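Local coordinates for protein putative amidohydrolase (Unidentified, PDB 3MKV) that probably acts as a zinc-dependent prolidase of the amidohydrolase superfamily, hydrolysing dipeptides that end in proline, at residues H65-F73 / V86-M97; F102-Y113 / P127-A135. One frame throughout, in Å; residues are numbered along the deposited sequence.

Both contacts are largely buried and lie about 11 Å apart, centre to centre, in the barrel domain. Interaction 1 (65-73 with 86-97) sets the loop after the metal-binding strand against helix 83-99, and its chemistry is aliphatic except for one salt bridge at its partly exposed end. Interaction 2 (102-113 with 127-135) lies nearer the centre of the chain and joins two neighbouring parallel strands, mainly through backbone hydrogen bonds. Helix 83-99 leads directly into strand 102-107, so the two follow in series. They also touch near the zinc, where His67 ND1 lies 2.8 Å from Gly109 O, probably hydrogen-bonded.

Interaction 1 of 2, residues H65-F73 / V86-M97; sequences HVHVVAIEF and VTLRAVPIMRAM. With ZN (zinc ion), chain I.
Val68 and Met94 make the tight centre of this contact, with Val68 CG1 3.6 Å from Met94 CG and the two side chains crossing at about a right angle. CG1 stands opposite the backbone N (chi1 157°), which turns it to the helix, where Ala90 CB also lies 3.8 Å from it. The small Ala90 lets the backbone come close: its CA is 5.6 Å from that of Val69. At one end Val66 and Met97 meet tip to tip, Met97 CE lying 3.7 Å from Val66 CB at the end of an extended side chain. Toward the other end, Ile71 lies across Ile93 and Arg89, meeting each at about a right angle. Its CG2 packs on Ile93 CD1, while its CD1 covers one face of the Arg89 guanidinium, 3.5 Å above the plane and offset toward the rim.

Beyond Ile71 the contact becomes polar and looser. Glu72 and Arg89 are partly exposed, as is Ile93, and Arg89 also touches Leu123 of the second subunit. Arg89 NH1 donates to Glu72 OE1 at 2.9 Å, but the bond is bent (N-H...O 136°). It uses the anti lone pair of OE1, and the carboxylate and guanidinium planes are turned 55° apart. Glu72 OE1 also forms a salt bridge with Arg77, so two arginines share this oxygen.

The segment 65-73 starts at the metal: His65 NE2 and His67 NE2 bind zinc, with Asp326 among the other ligands. A type I turn from His67 to Ala70 leads the chain away from the metal site and along the flank of helix 83-99. Phe115 of helix 113-120 packs against Val69, Ala90 and Met94, helix 75-78 covers Ile71 and Glu72, and strand 65-66 is hydrogen-bonded to 102-107 and the adjoining Ala108.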
loop_
_atom_site.group_PDB
_atom_site.type_symbol
_atom_site.label_atom_id
_atom_site.label_comp_id
_atom_site.label_asym_id
_atom_site.label_seq_id
_atom_site.Cartn_x
_atom_site.Cartn_y
_atom_site.Cartn_z
ATOM N N HIS A 65 -27.745 16.534 23.877
ATOM C CA HIS A 65 -27.668 15.849 22.589
ATOM C C HIS A 65 -27.894 16.783 21.408
ATOM O O HIS A 65 -28.997 16.919 20.911
ATOM C CB HIS A 65 -28.650 14.668 22.529
ATOM C CG HIS A 65 -28.334 13.681 21.453
ATOM N ND1 HIS A 65 -28.073 12.353 21.712
ATOM C CD2 HIS A 65 -28.215 13.832 20.113
ATOM C CE1 HIS A 65 -27.809 11.728 20.578
ATOM N NE2 HIS A 65 -27.887 12.604 19.593
ATOM N N VAL A 66 -26.832 17.421 20.951
ATOM C CA VAL A 66 -26.917 18.224 19.745
ATOM C C VAL A 66 -25.873 17.748 18.751
ATOM O O VAL A 66 -24.932 17.039 19.106
ATOM C CB VAL A 66 -26.712 19.752 20.035
ATOM C CG1 VAL A 66 -27.736 20.252 21.032
ATOM C CG2 VAL A 66 -25.315 20.020 20.558
ATOM N N HIS A 67 -26.063 18.132 17.498
ATOM C CA HIS A 67 -25.027 18.011 16.486
ATOM C C HIS A 67 -24.803 19.377 15.858
ATOM O O HIS A 67 -25.599 19.856 15.062
ATOM C CB HIS A 67 -25.416 16.977 15.436
ATOM C CG HIS A 67 -25.625 15.610 16.006
ATOM N ND1 HIS A 67 -24.580 14.785 16.358
ATOM C CD2 HIS A 67 -26.758 14.927 16.296
ATOM C CE1 HIS A 67 -25.057 13.651 16.834
ATOM N NE2 HIS A 67 -26.377 13.713 16.814
ATOM N N VAL A 68 -23.714 20.021 16.233
ATOM C CA VAL A 68 -23.478 21.363 15.748
ATOM C C VAL A 68 -23.201 21.387 14.248
ATOM O O VAL A 68 -23.555 22.349 13.566
ATOM C CB VAL A 68 -22.375 22.076 16.558
ATOM C CG1 VAL A 68 -21.757 23.201 15.746
ATOM C CG2 VAL A 68 -22.956 22.598 17.875
ATOM N N VAL A 69 -22.593 20.329 13.718
ATOM C CA VAL A 69 -22.255 20.341 12.297
ATOM C C VAL A 69 -23.276 19.633 11.438
ATOM O O VAL A 69 -23.042 19.426 10.253
ATOM C CB VAL A 69 -20.835 19.785 11.989
ATOM C CG1 VAL A 69 -19.830 20.340 12.987
ATOM C CG2 VAL A 69 -20.830 18.261 11.963
ATOM N N ALA A 70 -24.408 19.264 12.033
ATOM C CA ALA A 70 -25.523 18.721 11.260
ATOM C C ALA A 70 -26.243 19.878 10.602
ATOM O O ALA A 70 -27.354 20.234 10.994
ATOM C CB ALA A 70 -26.461 17.951 12.144
ATOM N N ILE A 71 -25.591 20.462 9.599
ATOM C CA ILE A 71 -26.056 21.694 8.968
ATOM C C ILE A 71 -27.159 21.448 7.945
ATOM O O ILE A 71 -27.760 22.399 7.436
ATOM C CB ILE A 71 -24.900 22.467 8.285
ATOM C CG1 ILE A 71 -24.262 21.626 7.174
ATOM C CG2 ILE A 71 -23.845 22.888 9.298
ATOM C CD1 ILE A 71 -23.307 22.430 6.286
ATOM N N GLU A 72 -27.417 20.178 7.637
ATOM C CA GLU A 72 -28.608 19.815 6.871
ATOM C C GLU A 72 -29.137 18.426 7.205
ATOM O O GLU A 72 -28.489 17.667 7.925
ATOM C CB GLU A 72 -28.414 19.988 5.355
ATOM C CG GLU A 72 -26.984 20.167 4.870
ATOM C CD GLU A 72 -26.895 20.182 3.344
ATOM O OE1 GLU A 72 -26.219 21.075 2.776
ATOM O OE2 GLU A 72 -27.518 19.297 2.712
ATOM N N PHE A 73 -30.325 18.110 6.686
ATOM C CA PHE A 73 -30.978 16.814 6.912
ATOM C C PHE A 73 -30.247 15.610 6.288
ATOM O O PHE A 73 -30.378 14.486 6.769
ATOM C CB PHE A 73 -32.429 16.846 6.409
ATOM C CG PHE A 73 -33.385 17.573 7.328
ATOM C CD1 PHE A 73 -33.705 18.909 7.113
ATOM C CD2 PHE A 73 -33.973 16.917 8.407
ATOM C CE1 PHE A 73 -34.586 19.577 7.959
ATOM C CE2 PHE A 73 -34.857 17.581 9.257
ATOM C CZ PHE A 73 -35.163 18.908 9.027
ATOM N N VAL A 86 -18.727 23.907 5.932
ATOM C CA VAL A 86 -19.335 23.278 7.076
ATOM C C VAL A 86 -19.040 24.092 8.323
ATOM O O VAL A 86 -19.931 24.358 9.119
ATOM C CB VAL A 86 -18.829 21.846 7.243
ATOM C CG1 VAL A 86 -19.495 21.192 8.437
ATOM C CG2 VAL A 86 -19.113 21.049 5.976
ATOM N N THR A 87 -17.783 24.492 8.482
ATOM C CA THR A 87 -17.355 25.236 9.651
ATOM C C THR A 87 -18.102 26.561 9.742
ATOM O O THR A 87 -18.650 26.903 10.778
ATOM C CB THR A 87 -15.832 25.548 9.590
ATOM O OG1 THR A 87 -15.072 24.335 9.640
ATOM C CG2 THR A 87 -15.425 26.429 10.735
ATOM N N LEU A 88 -18.110 27.302 8.641
ATOM C CA LEU A 88 -18.803 28.579 8.555
ATOM C C LEU A 88 -20.313 28.431 8.762
ATOM O O LEU A 88 -20.949 29.269 9.401
ATOM C CB LEU A 88 -18.516 29.224 7.192
ATOM C CG LEU A 88 -17.416 30.283 7.037
ATOM C CD1 LEU A 88 -16.341 30.237 8.122
ATOM C CD2 LEU A 88 -16.817 30.207 5.642
ATOM N N ARG A 89 -20.893 27.362 8.228
ATOM C CA ARG A 89 -22.339 27.142 8.399
ATOM C C ARG A 89 -22.745 26.696 9.803
ATOM O O ARG A 89 -23.922 26.741 10.143
ATOM C CB ARG A 89 -22.886 26.167 7.358
ATOM C CG ARG A 89 -22.989 26.759 5.963
ATOM C CD ARG A 89 -24.302 26.348 5.324
ATOM N NE ARG A 89 -24.124 25.309 4.315
ATOM C CZ ARG A 89 -25.110 24.549 3.845
ATOM N NH1 ARG A 89 -24.863 23.630 2.914
ATOM N NH2 ARG A 89 -26.343 24.698 4.318
ATOM N N ALA A 90 -21.769 26.283 10.610
ATOM C CA ALA A 90 -22.003 25.882 12.002
ATOM C C ALA A 90 -22.052 27.065 12.971
ATOM O O ALA A 90 -22.686 26.990 14.027
ATOM C CB ALA A 90 -20.936 24.879 12.458
ATOM N N VAL A 91 -21.378 28.151 12.615
ATOM C CA VAL A 91 -21.324 29.342 13.469
ATOM C C VAL A 91 -22.697 29.946 13.855
ATOM O O VAL A 91 -22.988 30.158 15.037
ATOM C CB VAL A 91 -20.422 30.420 12.836
ATOM C CG1 VAL A 91 -20.554 31.741 13.592
ATOM C CG2 VAL A 91 -18.942 29.933 12.784
ATOM N N PRO A 92 -23.535 30.249 12.857
ATOM C CA PRO A 92 -24.880 30.724 13.163
ATOM C C PRO A 92 -25.657 29.722 14.022
ATOM O O PRO A 92 -26.419 30.121 14.905
ATOM C CB PRO A 92 -25.530 30.872 11.781
ATOM C CG PRO A 92 -24.652 30.091 10.841
ATOM C CD PRO A 92 -23.281 30.186 11.411
ATOM N N ILE A 93 -25.455 28.434 13.772
ATOM C CA ILE A 93 -26.116 27.389 14.556
ATOM C C ILE A 93 -25.757 27.443 16.040
ATOM O O ILE A 93 -26.632 27.402 16.896
ATOM C CB ILE A 93 -25.822 25.979 13.995
ATOM C CG1 ILE A 93 -26.440 25.834 12.598
ATOM C CG2 ILE A 93 -26.360 24.913 14.935
ATOM C CD1 ILE A 93 -26.253 24.481 11.969
ATOM N N MET A 94 -24.472 27.556 16.341
ATOM C CA MET A 94 -24.037 27.642 17.730
ATOM C C MET A 94 -24.559 28.909 18.416
ATOM O O MET A 94 -24.891 28.899 19.609
ATOM C CB MET A 94 -22.512 27.579 17.825
ATOM C CG MET A 94 -21.925 26.169 17.769
ATOM S SD MET A 94 -20.129 26.176 17.979
ATOM C CE MET A 94 -19.625 27.114 16.534
ATOM N N ARG A 95 -24.614 29.997 17.654
ATOM C CA ARG A 95 -25.025 31.296 18.166
ATOM C C ARG A 95 -26.501 31.277 18.582
ATOM O O ARG A 95 -26.899 31.880 19.584
ATOM C CB ARG A 95 -24.815 32.345 17.079
ATOM C CG ARG A 95 -24.276 33.660 17.581
ATOM C CD ARG A 95 -23.429 34.345 16.510
ATOM N NE ARG A 95 -22.754 35.523 17.046
ATOM C CZ ARG A 95 -23.381 36.649 17.363
ATOM N NH1 ARG A 95 -24.696 36.742 17.192
ATOM N NH2 ARG A 95 -22.699 37.677 17.848
ATOM N N ALA A 96 -27.314 30.571 17.807
ATOM C CA ALA A 96 -28.739 30.527 18.074
ATOM C C ALA A 96 -29.065 29.682 19.300
ATOM O O ALA A 96 -30.081 29.925 19.963
ATOM C CB ALA A 96 -29.490 30.036 16.858
ATOM N N MET A 97 -28.207 28.701 19.607
ATOM C CA MET A 97 -28.427 27.824 20.764
ATOM C C MET A 97 -28.299 28.665 22.008
ATOM O O MET A 97 -29.139 28.598 22.909
ATOM C CB MET A 97 -27.422 26.658 20.822
ATOM C CG MET A 97 -27.532 25.628 19.684
ATOM S SD MET A 97 -26.320 24.283 19.815
ATOM C CE MET A 97 -26.961 23.127 18.647
HETATM ZN ZN ZN I . -27.826 12.418 17.552
#

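Interaction 2 of 2, residues F102-Y113 / P127-A135; sequences FTTVRDAGGAGY and PRLFVSGRA
The Arg128 guanidinium meets Thr104 OG1 at its edge: NH1 donates over 2.7 Å, with the oxygen only 8° out of the guanidinium plane, although the N-H...O angle is a bent 134°. Salt bridges to Asp379 and Asp407 also hold this group. The Phe130 ring has Val105 O near its plane at the edge, whereas Thr104 CG2 approaches obliquely, 3.7 Å from CD1. With Thr104 OG1 placed beside its own backbone N (chi1 -63°), the hydroxyl is turned to Arg128 and the methyl to Phe130.

Between the strands the hydrogen bonds have parallel register, each strand alternately donating and accepting. Val105 N gives to Arg128 O, and Phe130 N gives to Val105 O at 2.9 Å; both bonds are nearly straight. On the face carrying Val105 and Leu129, these side chains lie side by side, pointing the same way, and Pro127 CB adds a contact 3.7 Å from Val105 CG2.

At the C-terminal end of the strands side chains and loops take over. Ser132 OG donates to Asp107 O over 2.7 Å in the carbonyl plane, and Gly110 N donates to Gly133 O, also at 2.7 Å. Asp107 OD1 closes an Asx turn by accepting Gly109 N from above the carboxylate plane; its other oxygen, OD2, accepts Val68 N. Gly109 and Gly110 adopt positive phi, backbone angles that suit glycine.

Strand 102-107, helix 113-120 and strand 128-131 form a beta-alpha-beta unit, the crossover from which a TIM barrel is built. The loop after strand 102-107 reaches the zinc site: Ala108 O accepts from the carboxylated lysine at position 193, a metal ligand, consistent with amidohydrolase architecture.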
loop_
_atom_site.group_PDB
_atom_site.type_symbol
_atom_site.label_atom_id
_atom_site.label_comp_id
_atom_site.label_asym_id
_atom_site.label_seq_id
_atom_site.Cartn_x
_atom_site.Cartn_y
_atom_site.Cartn_z
ATOM N N PHE A 102 -29.299 28.211 26.011
ATOM C CA PHE A 102 -28.458 27.047 26.239
ATOM C C PHE A 102 -26.994 27.444 26.411
ATOM O O PHE A 102 -26.307 27.783 25.449
ATOM C CB PHE A 102 -28.658 26.011 25.133
ATOM C CG PHE A 102 -30.037 25.423 25.118
ATOM C CD1 PHE A 102 -30.348 24.332 25.914
ATOM C CD2 PHE A 102 -31.039 25.982 24.332
ATOM C CE1 PHE A 102 -31.625 23.790 25.914
ATOM C CE2 PHE A 102 -32.322 25.445 24.330
ATOM C CZ PHE A 102 -32.614 24.344 25.126
ATOM N N THR A 103 -26.535 27.411 27.660
ATOM C CA THR A 103 -25.206 27.887 27.991
ATOM C C THR A 103 -24.192 26.756 27.945
ATOM O O THR A 103 -22.986 26.991 27.877
ATOM C CB THR A 103 -25.169 28.635 29.351
ATOM O OG1 THR A 103 -25.861 27.879 30.348
ATOM C CG2 THR A 103 -25.839 29.986 29.226
ATOM N N THR A 104 -24.692 25.524 27.978
ATOM C CA THR A 104 -23.839 24.361 27.776
ATOM C C THR A 104 -24.567 23.367 26.884
ATOM O O THR A 104 -25.790 23.217 26.978
ATOM C CB THR A 104 -23.457 23.658 29.098
ATOM O OG1 THR A 104 -22.691 24.542 29.922
ATOM C CG2 THR A 104 -22.622 22.413 28.814
ATOM N N VAL A 105 -23.820 22.704 26.006
ATOM C CA VAL A 105 -24.364 21.574 25.264
ATOM C C VAL A 105 -23.399 20.392 25.204
ATOM O O VAL A 105 -22.174 20.560 25.240
ATOM C CB VAL A 105 -24.776 21.967 23.843
ATOM C CG1 VAL A 105 -25.980 22.924 23.882
ATOM C CG2 VAL A 105 -23.573 22.576 23.086
ATOM N N ARG A 106 -23.962 19.191 25.126
ATOM C CA ARG A 106 -23.160 18.007 24.860
ATOM C C ARG A 106 -23.387 17.633 23.416
ATOM O O ARG A 106 -24.514 17.329 23.006
ATOM C CB ARG A 106 -23.540 16.846 25.777
ATOM C CG ARG A 106 -22.557 15.683 25.737
ATOM C CD ARG A 106 -23.000 14.569 26.654
ATOM N NE ARG A 106 -24.277 14.000 26.223
ATOM C CZ ARG A 106 -24.761 12.851 26.672
ATOM N NH1 ARG A 106 -24.063 12.149 27.549
ATOM N NH2 ARG A 106 -25.933 12.401 26.240
ATOM N N ASP A 107 -22.317 17.683 22.631
ATOM C CA ASP A 107 -22.426 17.322 21.232
ATOM C C ASP A 107 -22.250 15.814 21.082
ATOM O O ASP A 107 -21.272 15.234 21.564
ATOM C CB ASP A 107 -21.438 18.102 20.367
ATOM C CG ASP A 107 -21.592 17.782 18.896
ATOM O OD1 ASP A 107 -21.153 16.693 18.471
ATOM O OD2 ASP A 107 -22.160 18.610 18.164
ATOM N N ALA A 108 -23.216 15.191 20.418
ATOM C CA ALA A 108 -23.320 13.748 20.384
ATOM C C ALA A 108 -22.601 13.127 19.186
ATOM O O ALA A 108 -22.633 11.917 19.002
ATOM C CB ALA A 108 -24.789 13.338 20.410
ATOM N N GLY A 109 -21.943 13.950 18.378
ATOM C CA GLY A 109 -21.201 13.439 17.247
ATOM C C GLY A 109 -20.971 14.490 16.183
ATOM O O GLY A 109 -21.921 15.125 15.697
ATOM N N GLY A 110 -19.702 14.669 15.821
ATOM C CA GLY A 110 -19.317 15.658 14.831
ATOM C C GLY A 110 -18.311 16.610 15.417
ATOM O O GLY A 110 -17.116 16.329 15.416
ATOM N N ALA A 111 -18.809 17.729 15.942
ATOM C CA ALA A 111 -17.970 18.755 16.548
ATOM C C ALA A 111 -16.861 18.155 17.381
ATOM O O ALA A 111 -17.106 17.320 18.256
ATOM C CB ALA A 111 -18.800 19.680 17.398
ATOM N N GLY A 112 -15.638 18.594 17.112
ATOM C CA GLY A 112 -14.497 18.147 17.880
ATOM C C GLY A 112 -13.909 19.259 18.721
ATOM O O GLY A 112 -14.448 20.369 18.810
ATOM N N TYR A 113 -12.780 18.950 19.333
ATOM C CA TYR A 113 -12.101 19.872 20.229
ATOM C C TYR A 113 -11.799 21.257 19.624
ATOM O O TYR A 113 -11.819 22.251 20.336
ATOM C CB TYR A 113 -10.832 19.202 20.726
ATOM C CG TYR A 113 -10.059 19.962 21.760
ATOM C CD1 TYR A 113 -10.466 19.972 23.081
ATOM C CD2 TYR A 113 -8.895 20.630 21.421
ATOM C CE1 TYR A 113 -9.737 20.652 24.044
ATOM C CE2 TYR A 113 -8.167 21.320 22.364
ATOM C CZ TYR A 113 -8.586 21.326 23.679
ATOM O OH TYR A 113 -7.859 22.013 24.636
ATOM N N PRO A 127 -22.601 27.969 23.004
ATOM C CA PRO A 127 -22.654 27.261 24.268
ATOM C C PRO A 127 -21.276 26.685 24.594
ATOM O O PRO A 127 -20.495 26.401 23.693
ATOM C CB PRO A 127 -23.639 26.120 23.995
ATOM C CG PRO A 127 -24.310 26.446 22.704
ATOM C CD PRO A 127 -23.358 27.297 21.937
ATOM N N ARG A 128 -20.977 26.533 25.874
ATOM C CA ARG A 128 -19.838 25.753 26.290
ATOM C C ARG A 128 -20.046 24.364 25.713
ATOM O O ARG A 128 -21.162 23.838 25.735
ATOM C CB ARG A 128 -19.771 25.704 27.814
ATOM C CG ARG A 128 -18.790 24.697 28.353
ATOM C CD ARG A 128 -18.828 24.666 29.864
ATOM N NE ARG A 128 -18.613 25.984 30.456
ATOM C CZ ARG A 128 -19.591 26.830 30.759
ATOM N NH1 ARG A 128 -20.851 26.495 30.517
ATOM N NH2 ARG A 128 -19.308 28.008 31.307
ATOM N N LEU A 129 -18.981 23.772 25.175
ATOM C CA LEU A 129 -19.119 22.534 24.394
ATOM C C LEU A 129 -18.507 21.330 25.077
ATOM O O LEU A 129 -17.331 21.330 25.420
ATOM C CB LEU A 129 -18.492 22.695 23.012
ATOM C CG LEU A 129 -19.146 23.599 21.962
ATOM C CD1 LEU A 129 -18.433 23.412 20.628
ATOM C CD2 LEU A 129 -20.624 23.291 21.803
ATOM N N PHE A 130 -19.313 20.300 25.276
ATOM C CA PHE A 130 -18.796 18.997 25.683
ATOM C C PHE A 130 -18.923 18.061 24.488
ATOM O O PHE A 130 -20.020 17.578 24.176
ATOM C CB PHE A 130 -19.575 18.444 26.871
ATOM C CG PHE A 130 -19.166 19.033 28.190
ATOM C CD1 PHE A 130 -19.586 20.304 28.560
ATOM C CD2 PHE A 130 -18.375 18.314 29.064
ATOM C CE1 PHE A 130 -19.223 20.844 29.771
ATOM C CE2 PHE A 130 -18.000 18.856 30.285
ATOM C CZ PHE A 130 -18.426 20.122 30.641
ATOM N N VAL A 131 -17.794 17.810 23.823
ATOM C CA VAL A 131 -17.795 17.148 22.523
ATOM C C VAL A 131 -17.443 15.655 22.570
ATOM O O VAL A 131 -16.668 15.197 23.417
ATOM C CB VAL A 131 -16.850 17.882 21.552
ATOM C CG1 VAL A 131 -17.213 19.380 21.489
ATOM C CG2 VAL A 131 -15.413 17.703 21.989
ATOM N N SER A 132 -18.025 14.913 21.635
ATOM C CA SER A 132 -17.818 13.481 21.512
ATOM C C SER A 132 -16.771 13.131 20.455
ATOM O O SER A 132 -16.313 11.994 20.394
ATOM C CB SER A 132 -19.131 12.807 21.120
ATOM O OG SER A 132 -20.070 12.849 22.176
ATOM N N GLY A 133 -16.401 14.107 19.627
ATOM C CA GLY A 133 -15.657 13.828 18.408
ATOM C C GLY A 133 -16.578 13.119 17.421
ATOM O O GLY A 133 -17.747 13.482 17.270
ATOM N N ARG A 134 -16.064 12.097 16.748
ATOM C CA ARG A 134 -16.895 11.315 15.843
ATOM C C ARG A 134 -17.532 10.120 16.550
ATOM O O ARG A 134 -16.877 9.418 17.314
ATOM C CB ARG A 134 -16.078 10.838 14.648
ATOM C CG ARG A 134 -15.808 11.929 13.640
ATOM C CD ARG A 134 -14.809 11.445 12.604
ATOM N NE ARG A 134 -13.448 11.352 13.134
ATOM C CZ ARG A 134 -12.490 10.613 12.581
ATOM N NH1 ARG A 134 -12.756 9.895 11.502
ATOM N NH2 ARG A 134 -11.273 10.584 13.103
ATOM N N ALA A 135 -18.815 9.906 16.290
ATOM C CA ALA A 135 -19.520 8.746 16.805
ATOM C C ALA A 135 -18.900 7.469 16.254
ATOM O O ALA A 135 -18.598 7.385 15.062
ATOM C CB ALA A 135 -20.977 8.821 16.412
HETATM O O HOH W 1 -18.798 15.852 19.401
#